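Local atomic coordinates of acetyltransferase, GNAT family (Colwellia psychrerythraea, PDB entry 3IWG), a protein that probably transfers acyl groups, most likely acetyl from acetyl-coenzyme A, to an acceptor that is not known. Residues S26-L31 against A105-Q110; G195-F200 against K233-Q238. All blocks are in the same frame, centred on the assembly; numbering follows the deposited sequence.

Contact 1: residues S26-L31 against A105-Q110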
# COMPACT_ATOMS: atom_id res chain seq x y z
N SER A 26 -14.74 -5.92 24.30
CA SER A 26 -15.68 -5.10 25.03
C SER A 26 -16.62 -4.34 24.09
O SER A 26 -17.64 -3.92 24.56
CB SER A 26 -14.93 -4.09 25.94
OG SER A 26 -14.41 -2.95 25.17
N SER A 27 -16.27 -4.10 22.82
CA SER A 27 -17.14 -3.29 21.91
C SER A 27 -18.52 -3.93 21.68
O SER A 27 -18.64 -5.14 21.58
CB SER A 27 -16.48 -3.04 20.54
OG SER A 27 -16.58 -4.15 19.67
N ILE A 28 -19.57 -3.09 21.60
CA ILE A 28 -20.94 -3.57 21.50
C ILE A 28 -21.14 -4.10 20.11
O ILE A 28 -21.82 -5.11 19.91
CB ILE A 28 -22.02 -2.44 21.77
CG1 ILE A 28 -21.91 -1.90 23.18
CG2 ILE A 28 -23.46 -2.98 21.63
CD1 ILE A 28 -21.72 -3.01 24.25
N VAL A 29 -20.56 -3.41 19.13
CA VAL A 29 -20.55 -3.91 17.75
C VAL A 29 -19.14 -3.93 17.24
O VAL A 29 -18.25 -3.29 17.81
CB VAL A 29 -21.43 -3.06 16.80
CG1 VAL A 29 -22.92 -3.33 17.07
CG2 VAL A 29 -21.05 -1.55 16.87
N PRO A 30 -18.90 -4.61 16.13
CA PRO A 30 -17.57 -4.42 15.51
C PRO A 30 -17.27 -2.94 15.17
O PRO A 30 -18.16 -2.21 14.73
CB PRO A 30 -17.65 -5.29 14.25
CG PRO A 30 -19.19 -5.42 13.99
CD PRO A 30 -19.77 -5.53 15.37
N LEU A 31 -16.05 -2.51 15.43
CA LEU A 31 -15.63 -1.15 15.15
C LEU A 31 -15.09 -0.94 13.72
O LEU A 31 -14.71 -1.88 13.01
CB LEU A 31 -14.56 -0.71 16.15
CG LEU A 31 -14.93 -0.93 17.62
CD1 LEU A 31 -13.79 -0.53 18.50
CD2 LEU A 31 -16.23 -0.14 17.91
N ALA A 105 -20.22 2.57 20.58
CA ALA A 105 -20.05 1.15 20.87
C ALA A 105 -18.90 0.94 21.81
O ALA A 105 -18.63 -0.23 22.19
CB ALA A 105 -19.80 0.35 19.56
N GLU A 106 -18.18 2.02 22.16
CA GLU A 106 -17.12 1.88 23.18
C GLU A 106 -17.54 2.59 24.48
O GLU A 106 -17.28 3.79 24.68
CB GLU A 106 -15.75 2.35 22.66
CG GLU A 106 -15.35 1.80 21.26
CD GLU A 106 -14.69 2.86 20.36
OE1 GLU A 106 -13.49 3.12 20.55
OE2 GLU A 106 -15.39 3.42 19.47
N LEU A 107 -18.21 1.84 25.35
CA LEU A 107 -19.07 2.45 26.37
C LEU A 107 -18.22 3.15 27.39
O LEU A 107 -18.45 4.31 27.70
CB LEU A 107 -19.98 1.39 27.01
CG LEU A 107 -21.09 0.78 26.13
CD1 LEU A 107 -21.85 -0.37 26.85
CD2 LEU A 107 -22.05 1.84 25.62
N ASN A 108 -17.21 2.46 27.89
CA ASN A 108 -16.35 3.04 28.92
C ASN A 108 -15.59 4.26 28.44
O ASN A 108 -15.47 5.24 29.13
CB ASN A 108 -15.40 2.00 29.48
CG ASN A 108 -16.05 1.13 30.54
OD1 ASN A 108 -16.07 -0.10 30.43
ND2 ASN A 108 -16.54 1.75 31.60
N TYR A 109 -15.08 4.21 27.23
CA TYR A 109 -14.25 5.30 26.71
C TYR A 109 -15.18 6.45 26.44
O TYR A 109 -14.90 7.61 26.78
CB TYR A 109 -13.48 4.76 25.48
CG TYR A 109 -12.77 5.73 24.56
CD1 TYR A 109 -12.29 6.95 24.99
CD2 TYR A 109 -12.53 5.38 23.23
CE1 TYR A 109 -11.61 7.80 24.14
CE2 TYR A 109 -11.87 6.23 22.37
CZ TYR A 109 -11.41 7.44 22.82
OH TYR A 109 -10.79 8.32 21.95
N GLN A 110 -16.33 6.14 25.86
CA GLN A 110 -17.35 7.19 25.57
C GLN A 110 -17.78 7.93 26.84
O GLN A 110 -17.90 9.17 26.86
CB GLN A 110 -18.58 6.59 24.89
CG GLN A 110 -19.69 7.58 24.62
CD GLN A 110 -20.94 6.96 23.98
OE1 GLN A 110 -21.31 7.33 22.86
NE2 GLN A 110 -21.59 6.02 24.67
O HOH W 1 -17.94 -0.92 25.68
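Ala-105 presents its methyl group and its carbonyl to the loop 26-31, and the larger side chains of that loop arrange themselves round it. Among the side chains of the loop, Val-29 comes nearest to the methyl, CG2 to Ala-105 CB at 3.5 Å, placed there by a torsion that sets this branch between the backbone N and the carbonyl carbon while CG1 stands anti to that carbon (chi1 -74°). Leu-31 closes on the same methyl with CD2, and both of its own methyls lean on Glu-106 CG, the two chains running obliquely past each other with Leu-31 CD1 3.9 Å from Glu-106 CG. The carboxylate beyond bends back to Ser-103, whose OG meets OE2. Both segments fall within the N-terminal GNAT-like region, where Glu-106 is the N-cap residue of helix 107-116 and the loop links helix 17-26 to helix 33-39. Ile-28 and Leu-107 meet at about a right angle on a more exposed side, CD1 to CD1 at 3.7 Å. Between these apolar pairs runs one direct backbone bond, Ile-28 N to Ala-105 O at 3.1 Å. A water bridges the first turn of the helix to the loop, accepting from Leu-107 N at 2.8 Å and donating to Ser-26 O.

Contact 2: residues G195-F200 against K233-Q238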
# COMPACT_ATOMS: atom_id res chain seq x y z
N GLY A 195 -15.97 -1.43 -5.74
CA GLY A 195 -16.46 -1.90 -4.47
C GLY A 195 -15.39 -2.65 -3.73
O GLY A 195 -14.57 -3.35 -4.35
N GLU A 196 -15.42 -2.53 -2.40
CA GLU A 196 -14.51 -3.21 -1.48
C GLU A 196 -15.29 -4.08 -0.48
O GLU A 196 -16.26 -3.62 0.11
CB GLU A 196 -13.69 -2.18 -0.70
CG GLU A 196 -13.01 -1.18 -1.60
CD GLU A 196 -12.09 -0.17 -0.87
OE1 GLU A 196 -11.86 -0.27 0.36
OE2 GLU A 196 -11.58 0.75 -1.56
N CYS A 197 -14.87 -5.33 -0.32
CA CYS A 197 -15.41 -6.23 0.64
C CYS A 197 -14.24 -6.75 1.48
O CYS A 197 -13.63 -7.77 1.13
CB CYS A 197 -16.09 -7.37 -0.09
SG CYS A 197 -16.91 -8.60 0.97
N ARG A 198 -13.93 -6.05 2.57
CA ARG A 198 -12.68 -6.29 3.26
C ARG A 198 -12.84 -7.17 4.45
O ARG A 198 -13.72 -6.95 5.27
CB ARG A 198 -12.14 -5.01 3.82
CG ARG A 198 -11.90 -3.86 2.81
CD ARG A 198 -11.65 -2.59 3.66
NE ARG A 198 -12.12 -1.47 2.91
CZ ARG A 198 -13.09 -0.63 3.23
NH1 ARG A 198 -13.37 0.31 2.33
NH2 ARG A 198 -13.68 -0.64 4.40
N LEU A 199 -11.96 -8.13 4.59
CA LEU A 199 -11.98 -8.99 5.74
C LEU A 199 -11.12 -8.36 6.78
O LEU A 199 -10.26 -7.58 6.46
CB LEU A 199 -11.41 -10.37 5.42
CG LEU A 199 -12.44 -11.29 4.82
CD1 LEU A 199 -13.16 -10.65 3.65
CD2 LEU A 199 -11.78 -12.67 4.43
N PHE A 200 -11.37 -8.73 8.02
CA PHE A 200 -10.51 -8.39 9.14
C PHE A 200 -9.57 -9.55 9.47
O PHE A 200 -9.99 -10.71 9.58
CB PHE A 200 -11.36 -8.14 10.34
CG PHE A 200 -12.19 -6.92 10.22
CD1 PHE A 200 -11.68 -5.69 10.60
CD2 PHE A 200 -13.49 -6.99 9.73
CE1 PHE A 200 -12.47 -4.55 10.52
CE2 PHE A 200 -14.27 -5.86 9.61
CZ PHE A 200 -13.77 -4.63 10.02
N LYS A 233 -23.74 -9.83 -0.71
CA LYS A 233 -23.90 -11.22 -1.09
C LYS A 233 -22.53 -11.94 -1.08
O LYS A 233 -22.44 -13.06 -0.61
CB LYS A 233 -24.57 -11.38 -2.44
CG LYS A 233 -25.11 -12.78 -2.62
CD LYS A 233 -25.06 -13.33 -4.08
CE LYS A 233 -26.41 -13.20 -4.85
NZ LYS A 233 -26.43 -13.97 -6.13
N HIS A 234 -21.49 -11.27 -1.59
CA HIS A 234 -20.16 -11.85 -1.64
C HIS A 234 -19.65 -12.08 -0.23
O HIS A 234 -18.98 -13.04 0.02
CB HIS A 234 -19.19 -10.93 -2.41
CG HIS A 234 -17.82 -11.50 -2.58
ND1 HIS A 234 -17.49 -12.37 -3.61
CD2 HIS A 234 -16.68 -11.32 -1.87
CE1 HIS A 234 -16.22 -12.71 -3.51
NE2 HIS A 234 -15.70 -12.09 -2.46
N ALA A 235 -19.96 -11.18 0.69
CA ALA A 235 -19.62 -11.42 2.08
C ALA A 235 -20.37 -12.63 2.60
O ALA A 235 -19.75 -13.53 3.18
CB ALA A 235 -19.89 -10.19 2.95
N ALA A 236 -21.67 -12.68 2.39
CA ALA A 236 -22.44 -13.80 2.84
C ALA A 236 -21.90 -15.17 2.30
O ALA A 236 -21.84 -16.12 3.04
CB ALA A 236 -23.98 -13.62 2.52
N THR A 237 -21.47 -15.27 1.05
CA THR A 237 -20.89 -16.54 0.61
C THR A 237 -19.64 -16.93 1.40
O THR A 237 -19.34 -18.12 1.49
CB THR A 237 -20.52 -16.56 -0.87
OG1 THR A 237 -19.38 -15.70 -1.09
CG2 THR A 237 -21.73 -16.13 -1.73
N GLN A 238 -18.91 -15.96 1.95
CA GLN A 238 -17.74 -16.25 2.80
C GLN A 238 -18.11 -16.48 4.24
O GLN A 238 -17.24 -16.64 5.07
CB GLN A 238 -16.73 -15.11 2.77
CG GLN A 238 -15.95 -15.03 1.52
CD GLN A 238 -15.27 -13.70 1.38
OE1 GLN A 238 -14.09 -13.56 1.67
NE2 GLN A 238 -16.03 -12.71 0.94
O HOH W 2 -13.79 -10.44 -0.20
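Cys-197 and His-234 both swing their side chains anti to the backbone N, at chi1 -178° and -176°, and this brings SG from the strand to the rim of the imidazole on the helix. Cys-197 SG lies near the ring plane, 3.9 Å from His-234 CD2, so it meets an edge and not a face. The sulfur also rests on a methyl of the helix, Cys-197 SG to Ala-235 CB being 3.9 Å as well. One turn on, Gln-238 stretches its chain beyond CG back along the end of the helix, and its NE2 donates to His-234 O at 3.1 Å in a nearly straight bond (171°) that arrives from above the carbonyl plane; Thr-237 OG1 reaches that oxygen from the opposite face. The amide's other end, Gln-238 OE1, sits against both methyls of Leu-199, at 3.6 Å from CD1. A water donates to Cys-197 O and, weakly, accepts from Gln-238 NE2. An alanine in place of Gln-238 would probably leave His-234 O with one side-chain donor fewer and open a gap beside the Leu-199 methyls. This is helix-on-sheet packing in the C-terminal GNAT region: strand 190-199 runs between strands 182-187 and 207-214, Phe-183 meets the His-234 ring edge-to-face, and Ala-208 touches both Cys-197 and Ala-235 as helix 223-237 lies over the strands.

In the fold
The two contacts illustrate how a chain with two GNAT-like regions packs loop, strand and helix within each of them. Contact 1 belongs to the N-terminal GNAT domain, and its segments both precede those of contact 2, in the C-terminal GNAT region, along the chain. Their centres lie about 23 Å apart, yet their segments touch: the ring of Phe-200, in segment 195-200, comes with CZ to 4.2 Å from Leu-31 O. Gln-204, in the loop after strand 190-199, accepts from Leu-31 N with OE1 and so ties segment 26-31 to the C-terminal region. Both contacts are structural packing, with no bound ligand among their atoms.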